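Local coordinates for sulfite dehydrogenase (Paracoccus pantotrophus, PDB 2XTS), which oxidises protein-bound sulfane sulfur in the Sox system, as the molybdenum-cofactor subunit of a complex that passes the electrons on to heme c, at residues K38-V42 / C136-Q140; Q68-E73 / E201-H207; T113-E119 / I143-V149. One frame throughout, in Å; residues are numbered along the deposited sequence.

Contact 1. Residues K38-V42 / C136-Q140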
loop_
_atom_site.group_PDB
_atom_site.type_symbol
_atom_site.label_atom_id
_atom_site.label_comp_id
_atom_site.label_asym_id
_atom_site.label_seq_id
_atom_site.Cartn_x
_atom_site.Cartn_y
_atom_site.Cartn_z
ATOM N N LYS A 38 -3.014 12.601 -6.940
ATOM C CA LYS A 38 -4.009 11.900 -7.727
ATOM C C LYS A 38 -3.440 11.646 -9.095
ATOM O O LYS A 38 -2.402 12.194 -9.456
ATOM C CB LYS A 38 -5.276 12.742 -7.839
ATOM C CG LYS A 38 -5.069 14.087 -8.531
ATOM C CD LYS A 38 -6.385 14.806 -8.708
ATOM C CE LYS A 38 -6.178 16.237 -9.178
ATOM N NZ LYS A 38 -7.495 16.898 -9.443
ATOM N N ARG A 39 -4.130 10.802 -9.853
ATOM C CA ARG A 39 -3.763 10.568 -11.233
ATOM C C ARG A 39 -4.110 11.785 -12.055
ATOM O O ARG A 39 -5.153 12.401 -11.847
ATOM C CB ARG A 39 -4.523 9.402 -11.822
ATOM C CG ARG A 39 -4.323 8.118 -11.121
ATOM C CD ARG A 39 -5.671 7.345 -11.145
ATOM N NE ARG A 39 -5.432 5.993 -10.813
ATOM C CZ ARG A 39 -6.341 5.093 -10.482
ATOM N NH1 ARG A 39 -5.881 3.897 -10.269
ATOM N NH2 ARG A 39 -7.646 5.368 -10.350
ATOM N N GLN A 40 -3.239 12.123 -12.999
ATOM C CA GLN A 40 -3.489 13.197 -13.952
ATOM C C GLN A 40 -3.564 12.611 -15.342
ATOM O O GLN A 40 -2.895 11.640 -15.662
ATOM C CB GLN A 40 -2.385 14.234 -13.915
ATOM C CG GLN A 40 -2.254 15.010 -12.607
ATOM C CD GLN A 40 -3.238 16.134 -12.442
ATOM O OE1 GLN A 40 -3.993 16.467 -13.345
ATOM N NE2 GLN A 40 -3.207 16.743 -11.287
ATOM N N TYR A 41 -4.295 13.304 -16.194
ATOM C CA TYR A 41 -4.573 12.915 -17.564
ATOM C C TYR A 41 -4.137 14.051 -18.489
ATOM O O TYR A 41 -4.447 15.209 -18.203
ATOM C CB TYR A 41 -6.072 12.641 -17.680
ATOM C CG TYR A 41 -6.577 12.405 -19.076
ATOM C CD1 TYR A 41 -6.118 11.352 -19.839
ATOM C CD2 TYR A 41 -7.549 13.215 -19.605
ATOM C CE1 TYR A 41 -6.595 11.137 -21.113
ATOM C CE2 TYR A 41 -8.045 13.001 -20.863
ATOM C CZ TYR A 41 -7.561 11.969 -21.615
ATOM O OH TYR A 41 -8.084 11.780 -22.884
ATOM N N VAL A 42 -3.377 13.720 -19.528
ATOM C CA VAL A 42 -2.934 14.681 -20.547
ATOM C C VAL A 42 -3.682 14.323 -21.836
ATOM O O VAL A 42 -3.326 13.385 -22.549
ATOM C CB VAL A 42 -1.394 14.630 -20.780
ATOM C CG1 VAL A 42 -0.971 15.673 -21.828
ATOM C CG2 VAL A 42 -0.619 14.816 -19.484
ATOM N N CYS A 136 7.700 15.545 -13.008
ATOM C CA CYS A 136 8.024 14.133 -13.071
ATOM C C CYS A 136 6.786 13.240 -13.048
ATOM O O CYS A 136 6.850 12.124 -13.549
ATOM C CB CYS A 136 9.030 13.713 -11.984
ATOM S SG CYS A 136 8.469 13.949 -10.298
ATOM N N GLN A 137 5.653 13.704 -12.528
ATOM C CA GLN A 137 4.418 12.932 -12.687
ATOM C C GLN A 137 4.211 12.613 -14.168
ATOM O O GLN A 137 3.829 11.494 -14.546
ATOM C CB GLN A 137 3.225 13.740 -12.170
ATOM C CG GLN A 137 1.897 13.077 -12.438
ATOM C CD GLN A 137 0.797 13.523 -11.506
ATOM O OE1 GLN A 137 0.852 14.640 -10.986
ATOM N NE2 GLN A 137 -0.189 12.661 -11.290
ATOM N N TYR A 138 4.476 13.605 -15.023
ATOM C CA TYR A 138 4.207 13.479 -16.462
ATOM C C TYR A 138 5.335 12.782 -17.212
ATOM O O TYR A 138 5.096 11.983 -18.105
ATOM C CB TYR A 138 3.924 14.871 -17.073
ATOM C CG TYR A 138 2.833 15.570 -16.324
ATOM C CD1 TYR A 138 1.519 15.160 -16.446
ATOM C CD2 TYR A 138 3.118 16.589 -15.446
ATOM C CE1 TYR A 138 0.521 15.760 -15.723
ATOM C CE2 TYR A 138 2.125 17.175 -14.691
ATOM C CZ TYR A 138 0.826 16.768 -14.853
ATOM O OH TYR A 138 -0.186 17.317 -14.112
ATOM N N THR A 139 6.575 13.124 -16.887
ATOM C CA THR A 139 7.696 12.604 -17.649
ATOM C C THR A 139 8.225 11.253 -17.151
ATOM O O THR A 139 8.932 10.568 -17.892
ATOM C CB THR A 139 8.827 13.669 -17.759
ATOM O OG1 THR A 139 9.190 14.177 -16.474
ATOM C CG2 THR A 139 8.384 14.832 -18.606
ATOM N N GLN A 140 7.835 10.827 -15.932
ATOM C CA GLN A 140 8.253 9.551 -15.373
ATOM C C GLN A 140 7.132 8.772 -14.678
ATOM O O GLN A 140 7.399 7.709 -14.139
ATOM C CB GLN A 140 9.448 9.742 -14.421
ATOM C CG GLN A 140 10.823 9.983 -15.074
ATOM C CD GLN A 140 11.063 11.445 -15.458
ATOM O OE1 GLN A 140 10.398 12.352 -14.972
ATOM N NE2 GLN A 140 12.062 11.675 -16.286
HETATM O O HOH W 1 -1.379 15.406 -9.499
#
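Gln137 reaches straight out of the helix 136-140 and sets its amide against the extended backbone of residues 38-42. Its CG stands anti to the backbone N (chi1 174°) and the chain runs on nearly extended, which carries the amide to the carbonyl of Lys38. Gln137 NE2 donates to Lys38 O at 2.9 Å. The bond is bent, with an N-H...O angle of 145°, but it lies in the carbonyl plane and close to the amide plane. Gln137 NE2 also donates to the carbonyl of Phe55.

Gln40 crosses Gln137 at about a right angle, and the two amide planes are 80° apart. They do not bond directly. Gln40 CG packs on the amide, 3.4 Å from Gln137 NE2. A water joins the polar ends: Gln40 NE2 donates to it at 2.9 Å, and it probably donates to Gln137 OE1 at 2.8 Å. Gln137 OE1 also accepts from Gln274.

Tyr138 runs obliquely past Gln40, next to the Gln137 amide. Gln40 CB sits 3.7 Å from Tyr138 CE1, and Gln40 CG touches the hydroxyl. Val42 adds an apolar touch further along the ring, its CG2 3.7 Å from Tyr138 CD1. The hydroxyl itself is hydrogen-bonded to the carbonyl of Ala193 of the cytochrome chain. Gly194 and Pro185 of the same cytochrome chain pack on Gln40 and Val42.

The contact ties the long loop after helix 6-9 to a short helix between two strands of the molybdopterin-binding domain, at the interface with the cytochrome chain. Its chemistry is mixed. One buried amide serves two backbone carbonyls, a water and the Gln274 amide, while Gln40 CB and Val42 CG2 pack obliquely along one part of the tyrosine ring. Gln137 is therefore held at both ends of its amide, so its rotation is probably fixed.

Contact 2. Residues Q68-E73 / E201-H207. With MTE (phosphonic acidmono-(2-amino-5,6-dimercapto-4-oxo-3,7,8a,9,10,10a-hexahydro-4H-8-oxa-1,3,9,10-tetraaza-anthracen-7-ylmethyl)ester), chain E.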
loop_
_atom_site.group_PDB
_atom_site.type_symbol
_atom_site.label_atom_id
_atom_site.label_comp_id
_atom_site.label_asym_id
_atom_site.label_seq_id
_atom_site.Cartn_x
_atom_site.Cartn_y
_atom_site.Cartn_z
ATOM N N GLN A 68 -2.528 2.243 -4.404
ATOM C CA GLN A 68 -3.167 1.722 -5.574
ATOM C C GLN A 68 -4.237 2.647 -6.122
ATOM O O GLN A 68 -4.481 2.638 -7.328
ATOM C CB GLN A 68 -3.674 0.288 -5.364
ATOM C CG GLN A 68 -4.418 0.032 -4.086
ATOM C CD GLN A 68 -3.559 -0.424 -2.914
ATOM O OE1 GLN A 68 -2.410 -0.003 -2.762
ATOM N NE2 GLN A 68 -4.111 -1.303 -2.098
ATOM N N GLY A 69 -4.847 3.465 -5.278
ATOM C CA GLY A 69 -5.824 4.403 -5.766
ATOM C C GLY A 69 -5.277 5.500 -6.665
ATOM O O GLY A 69 -6.041 6.099 -7.419
ATOM N N CYS A 70 -3.985 5.800 -6.566
ATOM C CA CYS A 70 -3.393 6.760 -7.500
ATOM C C CYS A 70 -2.316 6.183 -8.395
ATOM O O CYS A 70 -1.600 6.913 -9.060
ATOM C CB CYS A 70 -2.850 7.986 -6.790
ATOM S SG CYS A 70 -1.541 7.732 -5.601
ATOM N N ALA A 71 -2.240 4.864 -8.453
ATOM C CA ALA A 71 -1.326 4.160 -9.334
ATOM C C ALA A 71 -1.850 4.240 -10.767
ATOM O O ALA A 71 -3.041 4.003 -11.025
ATOM C CB ALA A 71 -1.174 2.726 -8.891
ATOM N N PHE A 72 -0.961 4.581 -11.700
ATOM C CA PHE A 72 -1.372 4.862 -13.076
ATOM C C PHE A 72 -2.129 3.718 -13.714
ATOM O O PHE A 72 -1.997 2.548 -13.316
ATOM C CB PHE A 72 -0.189 5.254 -13.980
ATOM C CG PHE A 72 0.550 4.094 -14.606
ATOM C CD1 PHE A 72 1.330 3.235 -13.877
ATOM C CD2 PHE A 72 0.470 3.889 -15.970
ATOM C CE1 PHE A 72 1.994 2.192 -14.483
ATOM C CE2 PHE A 72 1.135 2.860 -16.565
ATOM C CZ PHE A 72 1.897 2.008 -15.845
ATOM N N GLU A 73 -2.886 4.075 -14.745
ATOM C CA GLU A 73 -3.668 3.176 -15.595
ATOM C C GLU A 73 -3.224 3.324 -17.020
ATOM O O GLU A 73 -3.007 4.420 -17.505
ATOM C CB GLU A 73 -5.129 3.616 -15.583
ATOM C CG GLU A 73 -5.828 3.583 -14.249
ATOM C CD GLU A 73 -7.186 4.253 -14.331
ATOM O OE1 GLU A 73 -8.086 3.774 -15.057
ATOM O OE2 GLU A 73 -7.368 5.275 -13.669
ATOM N N GLU A 201 -4.754 -6.289 -0.970
ATOM C CA GLU A 201 -6.151 -6.510 -1.315
ATOM C C GLU A 201 -6.283 -6.913 -2.784
ATOM O O GLU A 201 -5.301 -6.975 -3.518
ATOM C CB GLU A 201 -6.952 -5.240 -1.005
ATOM C CG GLU A 201 -6.512 -4.018 -1.798
ATOM C CD GLU A 201 -7.245 -2.731 -1.460
ATOM O OE1 GLU A 201 -8.135 -2.730 -0.561
ATOM O OE2 GLU A 201 -6.898 -1.737 -2.109
ATOM N N ALA A 202 -7.496 -7.182 -3.228
ATOM C CA ALA A 202 -7.693 -7.517 -4.628
ATOM C C ALA A 202 -7.185 -6.411 -5.527
ATOM O O ALA A 202 -7.220 -5.231 -5.160
ATOM C CB ALA A 202 -9.151 -7.809 -4.928
ATOM N N LEU A 203 -6.725 -6.780 -6.713
ATOM C CA LEU A 203 -6.425 -5.797 -7.731
ATOM C C LEU A 203 -7.597 -4.835 -7.893
ATOM O O LEU A 203 -8.756 -5.225 -7.807
ATOM C CB LEU A 203 -6.255 -6.500 -9.066
ATOM C CG LEU A 203 -5.169 -7.552 -9.239
ATOM C CD1 LEU A 203 -5.209 -8.193 -10.579
ATOM C CD2 LEU A 203 -3.844 -6.875 -9.064
ATOM N N ARG A 204 -7.285 -3.572 -8.154
ATOM C CA ARG A 204 -8.323 -2.609 -8.522
ATOM C C ARG A 204 -8.873 -2.957 -9.911
ATOM O O ARG A 204 -8.227 -3.629 -10.726
ATOM C CB ARG A 204 -7.751 -1.186 -8.450
ATOM C CG ARG A 204 -7.234 -0.796 -7.085
ATOM C CD ARG A 204 -8.303 -0.924 -6.012
ATOM N NE ARG A 204 -7.907 -0.581 -4.647
ATOM C CZ ARG A 204 -7.933 0.658 -4.151
ATOM N NH1 ARG A 204 -8.180 1.701 -4.933
ATOM N NH2 ARG A 204 -7.642 0.862 -2.875
ATOM N N LYS A 205 -10.105 -2.519 -10.163
ATOM C CA LYS A 205 -10.748 -2.766 -11.442
ATOM C C LYS A 205 -9.829 -2.406 -12.601
ATOM O O LYS A 205 -9.610 -3.198 -13.529
ATOM C CB LYS A 205 -12.029 -1.958 -11.548
ATOM C CG LYS A 205 -12.775 -2.112 -12.861
ATOM C CD LYS A 205 -14.061 -1.300 -12.852
ATOM C CE LYS A 205 -14.741 -1.237 -14.183
ATOM N NZ LYS A 205 -15.971 -0.409 -14.044
ATOM N N GLU A 206 -9.266 -1.205 -12.515
ATOM C CA GLU A 206 -8.458 -0.631 -13.560
ATOM C C GLU A 206 -7.085 -1.255 -13.696
ATOM O O GLU A 206 -6.400 -1.019 -14.689
ATOM C CB GLU A 206 -8.343 0.891 -13.343
ATOM C CG GLU A 206 -7.630 1.362 -12.081
ATOM C CD GLU A 206 -8.504 1.492 -10.848
ATOM O OE1 GLU A 206 -9.565 0.839 -10.722
ATOM O OE2 GLU A 206 -8.091 2.282 -9.973
ATOM N N HIS A 207 -6.703 -2.054 -12.702
ATOM C CA HIS A 207 -5.430 -2.780 -12.690
ATOM C C HIS A 207 -5.595 -4.270 -12.980
ATOM O O HIS A 207 -4.677 -5.049 -12.802
ATOM C CB HIS A 207 -4.691 -2.567 -11.369
ATOM C CG HIS A 207 -4.397 -1.131 -11.062
ATOM N ND1 HIS A 207 -4.460 -0.613 -9.782
ATOM C CD2 HIS A 207 -4.014 -0.117 -11.872
ATOM C CE1 HIS A 207 -4.153 0.678 -9.833
ATOM N NE2 HIS A 207 -3.859 0.994 -11.085
HETATM N N1 MTE E . -3.917 -5.646 -20.359
HETATM C C2 MTE E . -5.034 -5.612 -21.078
HETATM N N2 MTE E . -5.844 -6.692 -21.069
HETATM N N3 MTE E . -5.392 -4.528 -21.793
HETATM C C4 MTE E . -4.629 -3.399 -21.845
HETATM O O4 MTE E . -5.038 -2.432 -22.522
HETATM N N5 MTE E . -2.470 -2.334 -21.137
HETATM C C6 MTE E . -1.117 -2.754 -20.850
HETATM C C7 MTE E . -0.968 -3.620 -19.609
HETATM N N8 MTE E . -1.919 -4.700 -19.641
HETATM C C9 MTE E . -3.381 -3.374 -21.110
HETATM C C10 MTE E . -3.050 -4.589 -20.355
HETATM C "C1'" MTE E . -0.142 -1.594 -20.756
HETATM S "S1'" MTE E . 0.370 -0.802 -22.230
HETATM C "C2'" MTE E . 0.402 -1.213 -19.576
HETATM S "S2'" MTE E . 1.643 -0.026 -19.480
HETATM C "C3'" MTE E . -0.064 -1.878 -18.299
HETATM O "O3'" MTE E . -1.156 -2.797 -18.470
HETATM C "C4'" MTE E . -0.552 -0.831 -17.316
HETATM O "O4'" MTE E . -0.911 -1.461 -16.079
HETATM P P MTE E . -1.833 -0.594 -15.094
HETATM O O1P MTE E . -0.903 0.627 -14.826
HETATM O O2P MTE E . -3.074 -0.147 -15.795
HETATM O O3P MTE E . -2.004 -1.438 -13.879
#
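Gln68 and Arg204 converge on one oxygen, Glu201 OE2. Gln68 NE2 donates to it at 2.8 Å with an N-H...O angle of 160°, from above the carboxylate plane. Arg204 grips the same oxygen side-on. Its NH2 forms the salt bridge at 2.8 Å and uses the syn lone pair, while NE comes from above the plane at 3.0 Å. Glu201 OE1 is hydrogen-bonded to Tyr27 OH. An alanine in place of Glu201 would probably leave the arginine charge without its mate and take from Gln68 NE2 one of its acceptors.

The second polar group is the His207 imidazole. Its NE2 donates to Ala71 O at 3.1 Å, in the ring plane but from above the carbonyl plane. A weak bond runs from the same NE2 to Phe72 O. Gln68 O lies at the ring edge beside CE1.

These residues form part of the molybdopterin pocket, at its phosphate end. Phe72 puts one ring face under the phosphate, with MTE O1P over the ring centre, 3.2 Å above the plane. His207 CD2 comes to 3.1 Å from MTE O3P. Arg212 and Lys225 also hydrogen-bond to the cofactor.

Packing fills the rest. Gln68 CG rests on one face of the Arg204 guanidinium, 3.5 Å from NH2; a bend at chi2 (-91°) turns the amide on toward Glu201. Ala71 CB touches His207 CE1. Glu73 and Glu206 meet through their aliphatic parts, Glu73 CG 3.6 Å from Glu206 CG. Arg39 forms a salt bridge with Glu206, which probably eases the nearness of the two carboxylates.

Contact 3. Residues T113-E119 / I143-V149. With MTE (phosphonic acidmono-(2-amino-5,6-dimercapto-4-oxo-3,7,8a,9,10,10a-hexahydro-4H-8-oxa-1,3,9,10-tetraaza-anthracen-7-ylmethyl)ester), chain E.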
loop_
_atom_site.group_PDB
_atom_site.type_symbol
_atom_site.label_atom_id
_atom_site.label_comp_id
_atom_site.label_asym_id
_atom_site.label_seq_id
_atom_site.Cartn_x
_atom_site.Cartn_y
_atom_site.Cartn_z
ATOM N N THR A 113 4.817 -14.559 -3.886
ATOM C CA THR A 113 4.774 -13.122 -3.830
ATOM C C THR A 113 5.961 -12.514 -4.549
ATOM O O THR A 113 7.042 -13.096 -4.595
ATOM C CB THR A 113 4.718 -12.608 -2.371
ATOM O OG1 THR A 113 4.518 -11.186 -2.354
ATOM C CG2 THR A 113 5.984 -12.912 -1.630
ATOM N N THR A 114 5.761 -11.332 -5.113
ATOM C CA THR A 114 6.883 -10.509 -5.532
ATOM C C THR A 114 6.472 -9.062 -5.410
ATOM O O THR A 114 5.296 -8.752 -5.460
ATOM C CB THR A 114 7.311 -10.825 -6.980
ATOM O OG1 THR A 114 8.606 -10.273 -7.221
ATOM C CG2 THR A 114 6.335 -10.241 -7.973
ATOM N N THR A 115 7.456 -8.212 -5.202
ATOM C CA THR A 115 7.281 -6.767 -5.220
ATOM C C THR A 115 8.002 -6.271 -6.466
ATOM O O THR A 115 9.175 -6.531 -6.659
ATOM C CB THR A 115 7.840 -6.134 -3.944
ATOM O OG1 THR A 115 7.095 -6.686 -2.876
ATOM C CG2 THR A 115 7.659 -4.635 -3.950
ATOM N N ALA A 116 7.289 -5.581 -7.342
ATOM C CA ALA A 116 7.793 -5.286 -8.673
ATOM C C ALA A 116 7.215 -4.028 -9.222
ATOM O O ALA A 116 6.023 -3.749 -9.053
ATOM C CB ALA A 116 7.468 -6.441 -9.627
ATOM N N PHE A 117 8.048 -3.308 -9.971
ATOM C CA PHE A 117 7.577 -2.148 -10.666
ATOM C C PHE A 117 6.967 -2.535 -12.013
ATOM O O PHE A 117 7.494 -3.393 -12.744
ATOM C CB PHE A 117 8.706 -1.099 -10.869
ATOM C CG PHE A 117 9.758 -1.477 -11.899
ATOM C CD1 PHE A 117 9.535 -1.295 -13.263
ATOM C CD2 PHE A 117 10.971 -2.017 -11.502
ATOM C CE1 PHE A 117 10.496 -1.646 -14.196
ATOM C CE2 PHE A 117 11.896 -2.371 -12.426
ATOM C CZ PHE A 117 11.662 -2.204 -13.775
ATOM N N CYS A 118 5.859 -1.867 -12.336
ATOM C CA CYS A 118 5.218 -1.949 -13.645
ATOM C C CYS A 118 5.441 -0.601 -14.307
ATOM O O CYS A 118 4.857 0.381 -13.867
ATOM C CB CYS A 118 3.727 -2.222 -13.485
ATOM S SG CYS A 118 2.833 -2.296 -15.045
ATOM N N GLU A 119 6.363 -0.543 -15.276
ATOM C CA GLU A 119 6.681 0.685 -15.985
ATOM C C GLU A 119 6.207 0.546 -17.420
ATOM O O GLU A 119 6.617 -0.368 -18.135
ATOM C CB GLU A 119 8.164 1.022 -15.949
ATOM C CG GLU A 119 8.459 2.356 -16.602
ATOM C CD GLU A 119 9.921 2.759 -16.631
ATOM O OE1 GLU A 119 10.808 1.885 -16.477
ATOM O OE2 GLU A 119 10.143 3.981 -16.843
ATOM N N ILE A 143 4.317 4.548 -14.055
ATOM C CA ILE A 143 4.945 3.520 -13.286
ATOM C C ILE A 143 4.180 3.363 -11.977
ATOM O O ILE A 143 3.659 4.329 -11.418
ATOM C CB ILE A 143 6.439 3.896 -13.008
ATOM C CG1 ILE A 143 7.226 2.711 -12.475
ATOM C CG2 ILE A 143 6.586 5.112 -12.080
ATOM C CD1 ILE A 143 8.725 2.885 -12.675
ATOM N N HIS A 144 4.170 2.142 -11.469
ATOM C CA HIS A 144 3.708 1.869 -10.118
ATOM C C HIS A 144 4.476 0.675 -9.564
ATOM O O HIS A 144 5.148 -0.033 -10.306
ATOM C CB HIS A 144 2.164 1.732 -10.001
ATOM C CG HIS A 144 1.514 0.653 -10.798
ATOM N ND1 HIS A 144 1.828 -0.683 -10.666
ATOM C CD2 HIS A 144 0.452 0.717 -11.632
ATOM C CE1 HIS A 144 1.011 -1.387 -11.431
ATOM N NE2 HIS A 144 0.169 -0.563 -12.029
ATOM N N ASN A 145 4.395 0.481 -8.253
ATOM C CA ASN A 145 5.180 -0.521 -7.555
ATOM C C ASN A 145 4.356 -1.072 -6.425
ATOM O O ASN A 145 4.012 -0.367 -5.515
ATOM C CB ASN A 145 6.468 0.126 -7.041
ATOM C CG ASN A 145 7.469 -0.852 -6.436
ATOM O OD1 ASN A 145 7.616 -0.926 -5.194
ATOM N ND2 ASN A 145 8.195 -1.528 -7.256
ATOM N N MET A 146 4.039 -2.341 -6.521
ATOM C CA MET A 146 3.140 -2.983 -5.579
ATOM C C MET A 146 3.695 -4.335 -5.133
ATOM O O MET A 146 4.500 -4.983 -5.811
ATOM C CB MET A 146 1.745 -3.191 -6.192
ATOM C CG MET A 146 1.194 -1.926 -6.789
ATOM S SD MET A 146 -0.546 -2.110 -7.213
ATOM C CE MET A 146 -0.840 -0.525 -7.994
ATOM N N GLU A 147 3.234 -4.755 -3.957
ATOM C CA GLU A 147 3.449 -6.108 -3.439
ATOM C C GLU A 147 2.358 -7.016 -3.985
ATOM O O GLU A 147 1.195 -6.832 -3.639
ATOM C CB GLU A 147 3.377 -6.089 -1.915
ATOM C CG GLU A 147 3.523 -7.461 -1.250
ATOM C CD GLU A 147 3.176 -7.435 0.228
ATOM O OE1 GLU A 147 2.003 -7.224 0.575
ATOM O OE2 GLU A 147 4.073 -7.677 1.057
ATOM N N TYR A 148 2.734 -8.009 -4.783
ATOM C CA TYR A 148 1.767 -8.903 -5.435
ATOM C C TYR A 148 1.757 -10.244 -4.778
ATOM O O TYR A 148 2.816 -10.760 -4.396
ATOM C CB TYR A 148 2.126 -9.069 -6.916
ATOM C CG TYR A 148 1.933 -7.810 -7.705
ATOM C CD1 TYR A 148 0.671 -7.434 -8.128
ATOM C CD2 TYR A 148 3.016 -7.009 -8.064
ATOM C CE1 TYR A 148 0.482 -6.266 -8.845
ATOM C CE2 TYR A 148 2.836 -5.847 -8.781
ATOM C CZ TYR A 148 1.567 -5.487 -9.191
ATOM O OH TYR A 148 1.382 -4.312 -9.911
ATOM N N VAL A 149 0.566 -10.826 -4.680
ATOM C CA VAL A 149 0.443 -12.230 -4.317
ATOM C C VAL A 149 -0.415 -12.915 -5.373
ATOM O O VAL A 149 -1.439 -12.396 -5.831
ATOM C CB VAL A 149 -0.166 -12.414 -2.905
ATOM C CG1 VAL A 149 -0.369 -13.902 -2.548
ATOM C CG2 VAL A 149 0.714 -11.730 -1.888
HETATM N N1 MTE E . -3.917 -5.646 -20.359
HETATM C C2 MTE E . -5.034 -5.612 -21.078
HETATM N N2 MTE E . -5.844 -6.692 -21.069
HETATM N N3 MTE E . -5.392 -4.528 -21.793
HETATM C C4 MTE E . -4.629 -3.399 -21.845
HETATM O O4 MTE E . -5.038 -2.432 -22.522
HETATM N N5 MTE E . -2.470 -2.334 -21.137
HETATM C C6 MTE E . -1.117 -2.754 -20.850
HETATM C C7 MTE E . -0.968 -3.620 -19.609
HETATM N N8 MTE E . -1.919 -4.700 -19.641
HETATM C C9 MTE E . -3.381 -3.374 -21.110
HETATM C C10 MTE E . -3.050 -4.589 -20.355
HETATM C "C1'" MTE E . -0.142 -1.594 -20.756
HETATM S "S1'" MTE E . 0.370 -0.802 -22.230
HETATM C "C2'" MTE E . 0.402 -1.213 -19.576
HETATM S "S2'" MTE E . 1.643 -0.026 -19.480
HETATM C "C3'" MTE E . -0.064 -1.878 -18.299
HETATM O "O3'" MTE E . -1.156 -2.797 -18.470
HETATM C "C4'" MTE E . -0.552 -0.831 -17.316
HETATM O "O4'" MTE E . -0.911 -1.461 -16.079
HETATM P P MTE E . -1.833 -0.594 -15.094
HETATM O O1P MTE E . -0.903 0.627 -14.826
HETATM O O2P MTE E . -3.074 -0.147 -15.795
HETATM O O3P MTE E . -2.004 -1.438 -13.879
HETATM O O HOH W 2 5.663 -9.773 0.543
HETATM O O HOH W 3 3.485 -2.705 -9.601
#
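Strands 112-119 and 143-152 pair antiparallel in a sheet of the molybdopterin-binding domain, and one end of the pair reaches the cofactor phosphate. Here Cys118 and His144 make a hydrogen-bonded pair, with Cys118 N to His144 O at 2.8 Å and His144 N returning to Cys118 O. Ala116 with Met146 and Thr114 with Tyr148 continue the pairing. At the far end Thr113 OG1 donates to Tyr148 O at 2.7 Å. Thr114 N reaches that carbonyl from the opposite face of its plane.

His144, Met146 and Tyr148 share a face of the sheet with Cys118 and Ala116. The first torsion of His144 (chi1 60°) places CG between the backbone N and the carbonyl carbon. From there the ring meets the phosphate edge-on, and NE2 donates to MTE O3P at 3.0 Å, almost straight at 177°. Met146 CE lies over the centre of the ring, 3.7 Å above its plane. Cys118 CB packs obliquely against the ring, 3.5 Å from His144 CE1.

A water sits at the ring's other nitrogen, His144 ND1, at 2.8 Å. It also donates to Ala116 O and lies 2.7 Å from Tyr148 OH.

The other face carries Phe117, Glu119 and Ile143. Ile143 CD1 packs along Glu119, 3.8 Å from CB, while the Glu119 carboxylate is hydrogen-bonded to Trp291 and salt-bridged to Lys265.

Both ring nitrogens of His144 thus have partners, one the phosphate and one a water shared with Ala116 O and Tyr148 OH. With a methyl over one face, this probably fixes the ring's rotation and directs its N-H at the cofactor.

In the fold
All three contacts are buried, but they differ in place and chemistry. Contact 3 is nearest the centre of the chain and is regular strand pairing. Contact 2 joins two largely irregular segments through a shared carboxylate oxygen and a histidine. Contact 1 lies beside the cytochrome and uses an amide, a water and a tyrosine. Contacts 2 and 3 reach the same sheet and the same cofactor phosphate; Phe72 and His207 both meet the His144 ring. Arg39 links contacts 1 and 2 by a salt bridge to Glu206 and a probable hydrogen bond to Ala71 O. Helix 136-140 of contact 1 lies between the two strands of contact 3 in the chain. The second subunit touches all three.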